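Long-range contacts in periplasmic binding protein (Pseudomonas aeruginosa, PDB 2R79), which probably binds heme in the periplasm and delivers it for uptake into the cell: residues G149-Q154 with R203-D208; P2-S7 with R59-I64; Q139-V144 with G172-A177. All coordinates share one frame; numbering follows the deposited sequence.

Interaction 1 of 3, residues G149-Q154 with R203-D208; sequences GNAGGQ and RSLEGD. With HEM (protoporphyrin IX containing Fe), chain D.
The guanidinium of R203 lies between two flat partners. On one face rests the side-chain amide of N150, stacked with its plane 18° from that of the guanidinium and displaced toward the rim. The opposite face covers the porphyrin: CZ of R203 sits 3.4 Å from the pyrrole nitrogen NA of the heme. The edge goes to a propionate, whose O2A lies in the guanidinium plane and accepts from both terminal nitrogens, 3.0 Å from R203 NH1 and 3.1 Å from R203 NH2. The chain of R203 turns about its CG-CD bond (chi3 41°), which helps bring the group round flat against the macrocycle.

Behind this sandwich the backbones meet where strand 143-150 ends. R203 N donates to G149 O at 3.0 Å, and N150 to G153 form a type I' turn closed by G153 N to N150 O, with N150 N to G153 O as the return bond, both 3.0 Å. S204 comes in beside the N150 amide with its hydroxyl. Farther along, L205 lays CD1 against the backbone of A151, 3.4 Å from A151 CA, while its other neighbours include A210 and A213 of helix 207-217. OD1 of D202 accepts from the backbone N of A151, S204 and L205, and OD2 from that of G152, so one carboxylate joins both segments.

R203 is thus a heme-binding residue with its plane held on both faces and its N-H groups aimed at one carboxylate oxygen. The pairing of opposite charges probably stabilises the ionised propionate, and the flat stacking lets the same group meet the apolar macrocycle, on which Y46 supplies the axial oxygen to iron.

Interaction 2 of 3, residues P2-S7 with R59-I64; sequences PQRWVS and RPDILI
W5 and I62 form the dense part of this contact: CG2 of I62 stands over the indole face, 3.5 Å from the centroid of the five-membered ring and 12° off its normal. I62 puts CG1 anti to its backbone N (chi1 179°), which leaves CG2 to face the ring. P2 CB closes on the same methyl at 3.6 Å, and I64 CD1 meets the ring edge. W5 NE1 donates to P2 O at 3.1 Å from above the carbonyl plane, helping hold the indole's rotation, and W107 of helix 94-108 packs on it. Strands 5-7 and 62-64 run parallel, the central step of a four-stranded sheet consistent with the N-terminal Rossmann-like lobe. R4 O accepts from D61 N (2.8 Å) and I62 N (3.3 Å), and V6 N and I64 N continue the ladder.

The outer edge is looser and polar. D61 OD2 takes R4 N at 3.0 Å through its anti lone pair. Beyond, the guanidinium groups of R4 and R59 stack offset, centres 4.5 Å apart and planes at 18°, and R4 packs on G283 of a neighbouring subunit. Like charges this close imply some repulsion, perhaps eased by D61 OD2, 6.0 Å from R4 NE but not touching it.

Interaction 3 of 3, residues Q139-V144 with G172-A177; sequences QPAPGV and GARNLA
This is a parallel strand pairing at the start of strand 143-150, away from the heme-binding residues, where the short strand 174-175 adds itself alongside. Three backbone bonds make the ladder: R174 N to P142 O and V144 N to R174 O, both 2.8 Å, then L176 N to V144 O at 3.0 Å. CA-H...O contacts fill in between them, G143 CA lying 3.4 Å from R174 O.

The two faces of the pairing differ. V144 and A173 share the buried one, V144 CG2 reaching the methyl CB of A173 at 3.7 Å; the valine sets CG2 anti to its own carbonyl carbon, which turns that branch toward the alanine. F259 of helix 248-259 packs on P142, V144 and A173 together, and L168 of helix 163-170 touches V144 as well. On the face of R174, L176 folds its two methyls over the backbone of G143, CD1 coming to 3.4 Å from G143 CA, with no side chain on the glycine to intervene. R174 itself bends at chi2 (-95°) and brings its guanidinium round so that A141 CB lies over one face near the rim, 3.8 Å from R174 NH1. A141 CB also rests against G172 O, a carbonyl that takes a hydrogen bond from Y260.

G172 ends helix 163-170 in a Schellman motif, and its positive phi turns the chain toward strand 174-175. Strand 143-150 also pairs in parallel with 197-202. Parallel strands edged by helices in this way are consistent with the C-terminal Rossmann-like alpha/beta lobe of a class III periplasmic binding protein, in which one long helix, here 111-135, joins two such lobes.

How the interactions relate
Interactions 1 and 3 belong to one sheet and work on opposite ends of strand 143-150: 139-144 enters it, and 149-154 leaves it at the heme. Their segments alternate along the chain, and their nearest atoms are about 14 Å apart. Interaction 2 builds the separate four-stranded parallel sheet, its centre about 41 Å from that of interaction 3 and on the opposite side of the chain's centre. Chemistry follows place. Interaction 1 is buried and spends its charge on the ligand; interactions 2 and 3 are partly buried backbone ladders with apolar packing on helices. Both of these carry arginines at their more exposed margins, away from the heme site.

Interaction 1 of 3, residues G149-Q154 with R203-D208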
loop_
_atom_site.group_PDB
_atom_site.type_symbol
_atom_site.label_atom_id
_atom_site.label_comp_id
_atom_site.label_asym_id
_atom_site.label_seq_id
_atom_site.Cartn_x
_atom_site.Cartn_y
_atom_site.Cartn_z
ATOM N N GLY A 149 -1.545 28.503 5.359
ATOM C CA GLY A 149 -0.578 28.661 4.294
ATOM C C GLY A 149 -1.043 28.199 2.929
ATOM O O GLY A 149 -2.058 27.519 2.798
ATOM N N ASN A 150 -0.284 28.595 1.914
ATOM C CA ASN A 150 -0.543 28.248 0.521
ATOM C C ASN A 150 0.793 27.743 0.002
ATOM O O ASN A 150 1.620 28.523 -0.480
ATOM C CB ASN A 150 -0.967 29.489 -0.271
ATOM C CG ASN A 150 -1.491 29.148 -1.656
ATOM O OD1 ASN A 150 -1.749 30.033 -2.474
ATOM N ND2 ASN A 150 -1.656 27.865 -1.921
ATOM N N ALA A 151 1.007 26.439 0.105
ATOM C CA ALA A 151 2.265 25.860 -0.319
ATOM C C ALA A 151 3.352 26.565 0.492
ATOM O O ALA A 151 4.409 26.921 -0.030
ATOM C CB ALA A 151 2.479 26.076 -1.809
ATOM N N GLY A 152 3.054 26.786 1.772
ATOM C CA GLY A 152 4.001 27.422 2.675
ATOM C C GLY A 152 4.151 28.924 2.558
ATOM O O GLY A 152 4.882 29.532 3.332
ATOM N N GLY A 153 3.470 29.540 1.601
ATOM C CA GLY A 153 3.593 30.980 1.455
ATOM C C GLY A 153 2.300 31.703 1.756
ATOM O O GLY A 153 1.320 31.082 2.175
ATOM N N GLN A 154 2.302 33.019 1.560
ATOM C CA GLN A 154 1.112 33.841 1.780
ATOM C C GLN A 154 0.464 33.556 3.131
ATOM O O GLN A 154 -0.757 33.445 3.239
ATOM C CB GLN A 154 0.103 33.576 0.662
ATOM C CG GLN A 154 0.583 33.993 -0.720
ATOM C CD GLN A 154 -0.222 33.350 -1.835
ATOM O OE1 GLN A 154 -1.450 33.251 -1.762
ATOM N NE2 GLN A 154 0.470 32.911 -2.883
ATOM N N ARG A 203 -3.196 24.807 2.358
ATOM C CA ARG A 203 -4.166 24.483 1.320
ATOM C C ARG A 203 -3.646 23.471 0.297
ATOM O O ARG A 203 -4.414 22.666 -0.218
ATOM C CB ARG A 203 -4.571 25.758 0.581
ATOM C CG ARG A 203 -5.362 26.751 1.410
ATOM C CD ARG A 203 -5.306 28.131 0.777
ATOM N NE ARG A 203 -5.427 28.065 -0.678
ATOM C CZ ARG A 203 -5.304 29.112 -1.490
ATOM N NH1 ARG A 203 -5.055 30.320 -0.997
ATOM N NH2 ARG A 203 -5.424 28.949 -2.801
ATOM N N SER A 204 -2.347 23.509 0.016
ATOM C CA SER A 204 -1.751 22.626 -0.984
ATOM C C SER A 204 -0.835 21.507 -0.489
ATOM O O SER A 204 -0.742 20.462 -1.125
ATOM C CB SER A 204 -0.958 23.462 -1.989
ATOM O OG SER A 204 -1.663 24.635 -2.349
ATOM N N LEU A 205 -0.152 21.727 0.630
ATOM C CA LEU A 205 0.791 20.747 1.152
ATOM C C LEU A 205 0.361 20.052 2.440
ATOM O O LEU A 205 -0.487 20.546 3.181
ATOM C CB LEU A 205 2.145 21.425 1.373
ATOM C CG LEU A 205 2.776 22.117 0.163
ATOM C CD1 LEU A 205 3.904 23.004 0.631
ATOM C CD2 LEU A 205 3.278 21.083 -0.828
ATOM N N GLU A 206 0.985 18.909 2.706
ATOM C CA GLU A 206 0.696 18.121 3.895
ATOM C C GLU A 206 1.997 17.576 4.507
ATOM O O GLU A 206 3.051 17.629 3.880
ATOM C CB GLU A 206 -0.246 16.980 3.510
ATOM C CG GLU A 206 -0.625 16.040 4.642
ATOM C CD GLU A 206 -1.716 15.065 4.232
ATOM O OE1 GLU A 206 -1.591 14.471 3.132
ATOM O OE2 GLU A 206 -2.694 14.892 5.003
ATOM N N GLY A 207 1.921 17.080 5.739
ATOM C CA GLY A 207 3.085 16.520 6.410
ATOM C C GLY A 207 4.400 17.275 6.294
ATOM O O GLY A 207 4.443 18.505 6.378
ATOM N N ASP A 208 5.481 16.528 6.099
ATOM C CA ASP A 208 6.815 17.103 5.987
ATOM C C ASP A 208 6.976 18.082 4.831
ATOM O O ASP A 208 7.798 18.999 4.893
ATOM C CB ASP A 208 7.856 15.991 5.870
ATOM C CG ASP A 208 7.943 15.146 7.128
ATOM O OD1 ASP A 208 8.062 15.733 8.225
ATOM O OD2 ASP A 208 7.899 13.900 7.020
HETATM C CHA HEM D . -8.490 32.001 -1.977
HETATM C CHB HEM D . -8.728 27.087 -2.152
HETATM C CHC HEM D . -9.035 26.955 2.693
HETATM C CHD HEM D . -8.891 31.823 2.886
HETATM C C1A HEM D . -8.532 30.668 -2.470
HETATM C C2A HEM D . -8.387 30.257 -3.861
HETATM C C3A HEM D . -8.487 28.892 -3.895
HETATM C C4A HEM D . -8.652 28.444 -2.534
HETATM C CMA HEM D . -8.483 27.994 -5.135
HETATM C CAA HEM D . -8.146 31.127 -5.094
HETATM C CBA HEM D . -6.673 31.425 -5.363
HETATM C CGA HEM D . -6.067 32.365 -4.335
HETATM O O1A HEM D . -6.462 33.554 -4.301
HETATM O O2A HEM D . -5.198 31.914 -3.554
HETATM C C1B HEM D . -8.920 26.615 -0.849
HETATM C C2B HEM D . -8.985 25.212 -0.464
HETATM C C3B HEM D . -9.060 25.170 0.906
HETATM C C4B HEM D . -9.060 26.553 1.351
HETATM C CMB HEM D . -9.042 24.006 -1.419
HETATM C CAB HEM D . -9.168 24.047 1.727
HETATM C CBB HEM D . -8.438 22.910 1.584
HETATM C C1C HEM D . -9.034 28.278 3.160
HETATM C C2C HEM D . -8.973 28.649 4.557
HETATM C C3C HEM D . -8.877 30.000 4.629
HETATM C C4C HEM D . -8.975 30.475 3.258
HETATM C CMC HEM D . -9.030 27.709 5.752
HETATM C CAC HEM D . -8.531 30.729 5.768
HETATM C CBC HEM D . -9.418 31.425 6.520
HETATM C C1D HEM D . -8.810 32.290 1.577
HETATM C C2D HEM D . -8.640 33.683 1.249
HETATM C C3D HEM D . -8.563 33.758 -0.097
HETATM C C4D HEM D . -8.620 32.390 -0.623
HETATM C CMD HEM D . -8.576 34.858 2.223
HETATM C CAD HEM D . -8.561 35.095 -0.837
HETATM C CBD HEM D . -9.794 35.407 -1.686
HETATM C CGD HEM D . -11.076 35.587 -0.874
HETATM O O1D HEM D . -12.125 35.877 -1.492
HETATM O O2D HEM D . -11.044 35.445 0.371
HETATM N NA HEM D . -8.723 29.537 -1.662
HETATM N NB HEM D . -9.023 27.443 0.269
HETATM N NC HEM D . -9.050 29.407 2.353
HETATM N ND HEM D . -8.813 31.491 0.429
HETATM FE FE HEM D . -9.087 29.488 0.321
#

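Interaction 2 of 3, residues P2-S7 with R59-I64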
loop_
_atom_site.group_PDB
_atom_site.type_symbol
_atom_site.label_atom_id
_atom_site.label_comp_id
_atom_site.label_asym_id
_atom_site.label_seq_id
_atom_site.Cartn_x
_atom_site.Cartn_y
_atom_site.Cartn_z
ATOM N N PRO A 2 -36.671 20.129 0.431
ATOM C CA PRO A 2 -35.736 20.024 -0.696
ATOM C C PRO A 2 -35.155 18.619 -0.864
ATOM O O PRO A 2 -34.790 17.966 0.115
ATOM C CB PRO A 2 -34.672 21.074 -0.361
ATOM C CG PRO A 2 -34.746 21.189 1.130
ATOM C CD PRO A 2 -36.225 21.153 1.388
ATOM N N GLN A 3 -35.071 18.163 -2.114
ATOM C CA GLN A 3 -34.547 16.834 -2.420
ATOM C C GLN A 3 -33.157 16.850 -3.039
ATOM O O GLN A 3 -32.379 15.916 -2.852
ATOM C CB GLN A 3 -35.499 16.096 -3.357
ATOM C CG GLN A 3 -36.867 15.854 -2.767
ATOM C CD GLN A 3 -36.803 15.098 -1.463
ATOM O OE1 GLN A 3 -36.321 13.967 -1.413
ATOM N NE2 GLN A 3 -37.289 15.720 -0.393
ATOM N N ARG A 4 -32.853 17.898 -3.796
ATOM C CA ARG A 4 -31.544 18.011 -4.426
ATOM C C ARG A 4 -30.789 19.187 -3.818
ATOM O O ARG A 4 -31.172 20.344 -3.988
ATOM C CB ARG A 4 -31.684 18.204 -5.937
ATOM C CG ARG A 4 -32.509 17.127 -6.645
ATOM C CD ARG A 4 -32.136 17.042 -8.123
ATOM N NE ARG A 4 -31.229 15.923 -8.377
ATOM C CZ ARG A 4 -30.189 15.967 -9.203
ATOM N NH1 ARG A 4 -29.909 17.079 -9.863
ATOM N NH2 ARG A 4 -29.429 14.891 -9.372
ATOM N N TRP A 5 -29.710 18.875 -3.112
ATOM C CA TRP A 5 -28.898 19.886 -2.444
ATOM C C TRP A 5 -27.512 20.059 -3.042
ATOM O O TRP A 5 -26.871 19.094 -3.450
ATOM C CB TRP A 5 -28.689 19.518 -0.974
ATOM C CG TRP A 5 -29.904 19.467 -0.115
ATOM C CD1 TRP A 5 -31.084 18.836 -0.384
ATOM C CD2 TRP A 5 -30.024 19.989 1.214
ATOM N NE1 TRP A 5 -31.930 18.927 0.697
ATOM C CE2 TRP A 5 -31.303 19.630 1.691
ATOM C CE3 TRP A 5 -29.170 20.723 2.048
ATOM C CZ2 TRP A 5 -31.752 19.981 2.968
ATOM C CZ3 TRP A 5 -29.613 21.070 3.319
ATOM C CH2 TRP A 5 -30.896 20.697 3.768
ATOM N N VAL A 6 -27.057 21.302 -3.081
ATOM C CA VAL A 6 -25.712 21.614 -3.531
ATOM C C VAL A 6 -25.149 22.351 -2.317
ATOM O O VAL A 6 -25.790 23.264 -1.789
ATOM C CB VAL A 6 -25.700 22.519 -4.769
ATOM C CG1 VAL A 6 -24.323 23.132 -4.953
ATOM C CG2 VAL A 6 -26.054 21.697 -5.995
ATOM N N SER A 7 -23.975 21.939 -1.855
ATOM C CA SER A 7 -23.400 22.557 -0.673
ATOM C C SER A 7 -22.009 23.143 -0.851
ATOM O O SER A 7 -21.110 22.498 -1.405
ATOM C CB SER A 7 -23.384 21.544 0.472
ATOM O OG SER A 7 -22.798 22.103 1.630
ATOM N N ARG A 59 -29.731 21.237 -11.389
ATOM C CA ARG A 59 -31.147 21.383 -11.054
ATOM C C ARG A 59 -31.341 21.272 -9.537
ATOM O O ARG A 59 -32.101 20.431 -9.059
ATOM C CB ARG A 59 -31.961 20.288 -11.754
ATOM C CG ARG A 59 -31.653 20.130 -13.237
ATOM C CD ARG A 59 -32.566 19.100 -13.903
ATOM N NE ARG A 59 -32.443 17.752 -13.340
ATOM C CZ ARG A 59 -31.341 17.005 -13.395
ATOM N NH1 ARG A 59 -30.246 17.467 -13.986
ATOM N NH2 ARG A 59 -31.338 15.787 -12.869
ATOM N N PRO A 60 -30.652 22.124 -8.762
ATOM C CA PRO A 60 -30.760 22.100 -7.301
ATOM C C PRO A 60 -32.035 22.715 -6.738
ATOM O O PRO A 60 -32.530 23.727 -7.244
ATOM C CB PRO A 60 -29.528 22.878 -6.866
ATOM C CG PRO A 60 -29.451 23.940 -7.915
ATOM C CD PRO A 60 -29.684 23.152 -9.193
ATOM N N ASP A 61 -32.566 22.098 -5.688
ATOM C CA ASP A 61 -33.751 22.617 -5.030
ATOM C C ASP A 61 -33.275 23.627 -3.994
ATOM O O ASP A 61 -34.009 24.538 -3.612
ATOM C CB ASP A 61 -34.523 21.498 -4.334
ATOM C CG ASP A 61 -35.268 20.612 -5.307
ATOM O OD1 ASP A 61 -36.073 21.153 -6.096
ATOM O OD2 ASP A 61 -35.060 19.380 -5.279
ATOM N N ILE A 62 -32.034 23.469 -3.549
ATOM C CA ILE A 62 -31.486 24.367 -2.551
ATOM C C ILE A 62 -29.974 24.465 -2.604
ATOM O O ILE A 62 -29.281 23.494 -2.889
ATOM C CB ILE A 62 -31.903 23.921 -1.126
ATOM C CG1 ILE A 62 -31.300 24.861 -0.078
ATOM C CG2 ILE A 62 -31.456 22.493 -0.877
ATOM C CD1 ILE A 62 -31.722 24.542 1.345
ATOM N N LEU A 63 -29.472 25.663 -2.345
ATOM C CA LEU A 63 -28.044 25.913 -2.316
ATOM C C LEU A 63 -27.741 26.465 -0.930
ATOM O O LEU A 63 -28.321 27.471 -0.522
ATOM C CB LEU A 63 -27.641 26.943 -3.378
ATOM C CG LEU A 63 -26.202 27.465 -3.241
ATOM C CD1 LEU A 63 -25.223 26.301 -3.295
ATOM C CD2 LEU A 63 -25.899 28.466 -4.343
ATOM N N ILE A 64 -26.852 25.800 -0.203
ATOM C CA ILE A 64 -26.493 26.258 1.128
ATOM C C ILE A 64 -25.023 26.657 1.182
ATOM O O ILE A 64 -24.179 26.087 0.488
ATOM C CB ILE A 64 -26.767 25.170 2.209
ATOM C CG1 ILE A 64 -25.874 23.950 1.982
ATOM C CG2 ILE A 64 -28.231 24.742 2.162
ATOM C CD1 ILE A 64 -26.007 22.896 3.066
#

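Interaction 3 of 3, residues Q139-V144 with G172-A177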
loop_
_atom_site.group_PDB
_atom_site.type_symbol
_atom_site.label_atom_id
_atom_site.label_comp_id
_atom_site.label_asym_id
_atom_site.label_seq_id
_atom_site.Cartn_x
_atom_site.Cartn_y
_atom_site.Cartn_z
ATOM N N GLN A 139 1.025 21.144 34.066
ATOM C CA GLN A 139 1.615 21.952 32.998
ATOM C C GLN A 139 0.725 23.128 32.612
ATOM O O GLN A 139 -0.476 22.970 32.403
ATOM C CB GLN A 139 1.871 21.099 31.751
ATOM C CG GLN A 139 2.501 21.884 30.601
ATOM C CD GLN A 139 2.436 21.160 29.266
ATOM O OE1 GLN A 139 3.032 20.099 29.089
ATOM N NE2 GLN A 139 1.711 21.738 28.320
ATOM N N PRO A 140 1.308 24.329 32.505
ATOM C CA PRO A 140 0.541 25.525 32.138
ATOM C C PRO A 140 0.231 25.564 30.639
ATOM O O PRO A 140 0.950 24.973 29.832
ATOM C CB PRO A 140 1.460 26.659 32.574
ATOM C CG PRO A 140 2.815 26.098 32.263
ATOM C CD PRO A 140 2.716 24.671 32.781
ATOM N N ALA A 141 -0.839 26.263 30.274
ATOM C CA ALA A 141 -1.247 26.376 28.878
ATOM C C ALA A 141 -0.135 26.982 28.020
ATOM O O ALA A 141 0.404 28.038 28.341
ATOM C CB ALA A 141 -2.500 27.218 28.782
ATOM N N PRO A 142 0.216 26.325 26.909
ATOM C CA PRO A 142 1.278 26.840 26.036
ATOM C C PRO A 142 0.835 27.942 25.063
ATOM O O PRO A 142 -0.301 27.937 24.573
ATOM C CB PRO A 142 1.724 25.591 25.292
ATOM C CG PRO A 142 0.406 24.875 25.082
ATOM C CD PRO A 142 -0.248 25.000 26.450
ATOM N N GLY A 143 1.740 28.883 24.790
ATOM C CA GLY A 143 1.448 29.941 23.834
ATOM C C GLY A 143 1.650 29.354 22.446
ATOM O O GLY A 143 2.712 28.802 22.157
ATOM N N VAL A 144 0.651 29.474 21.578
ATOM C CA VAL A 144 0.738 28.888 20.244
ATOM C C VAL A 144 0.250 29.811 19.135
ATOM O O VAL A 144 -0.476 30.773 19.384
ATOM C CB VAL A 144 -0.098 27.573 20.196
ATOM C CG1 VAL A 144 -0.072 26.954 18.800
ATOM C CG2 VAL A 144 0.438 26.584 21.228
ATOM N N GLY A 172 -6.825 23.863 24.577
ATOM C CA GLY A 172 -5.997 24.169 25.733
ATOM C C GLY A 172 -4.784 25.066 25.531
ATOM O O GLY A 172 -3.941 25.162 26.414
ATOM N N ALA A 173 -4.686 25.734 24.389
ATOM C CA ALA A 173 -3.543 26.607 24.130
ATOM C C ALA A 173 -3.934 28.071 24.242
ATOM O O ALA A 173 -5.119 28.398 24.301
ATOM C CB ALA A 173 -2.981 26.331 22.742
ATOM N N ARG A 174 -2.926 28.941 24.288
ATOM C CA ARG A 174 -3.134 30.395 24.348
ATOM C C ARG A 174 -2.729 30.959 22.995
ATOM O O ARG A 174 -1.571 30.828 22.590
ATOM C CB ARG A 174 -2.246 31.039 25.417
ATOM C CG ARG A 174 -2.583 30.664 26.852
ATOM C CD ARG A 174 -3.502 31.675 27.509
ATOM N NE ARG A 174 -3.601 31.438 28.947
ATOM C CZ ARG A 174 -4.428 30.563 29.519
ATOM N NH1 ARG A 174 -5.248 29.826 28.778
ATOM N NH2 ARG A 174 -4.423 30.416 30.838
ATOM N N ASN A 175 -3.670 31.571 22.286
ATOM C CA ASN A 175 -3.354 32.143 20.984
ATOM C C ASN A 175 -2.488 33.378 21.237
ATOM O O ASN A 175 -2.912 34.312 21.909
ATOM C CB ASN A 175 -4.638 32.533 20.249
ATOM C CG ASN A 175 -4.384 32.955 18.810
ATOM O OD1 ASN A 175 -5.322 33.288 18.079
ATOM N ND2 ASN A 175 -3.119 32.937 18.392
ATOM N N LEU A 176 -1.270 33.359 20.706
ATOM C CA LEU A 176 -0.324 34.452 20.876
ATOM C C LEU A 176 -0.646 35.687 20.046
ATOM O O LEU A 176 -0.136 36.768 20.320
ATOM C CB LEU A 176 1.081 33.963 20.534
ATOM C CG LEU A 176 1.998 33.489 21.662
ATOM C CD1 LEU A 176 1.217 33.165 22.916
ATOM C CD2 LEU A 176 2.785 32.298 21.174
ATOM N N ALA A 177 -1.484 35.522 19.028
ATOM C CA ALA A 177 -1.867 36.625 18.151
ATOM C C ALA A 177 -2.952 37.450 18.825
ATOM O O ALA A 177 -3.909 36.894 19.339
ATOM C CB ALA A 177 -2.374 36.080 16.820
#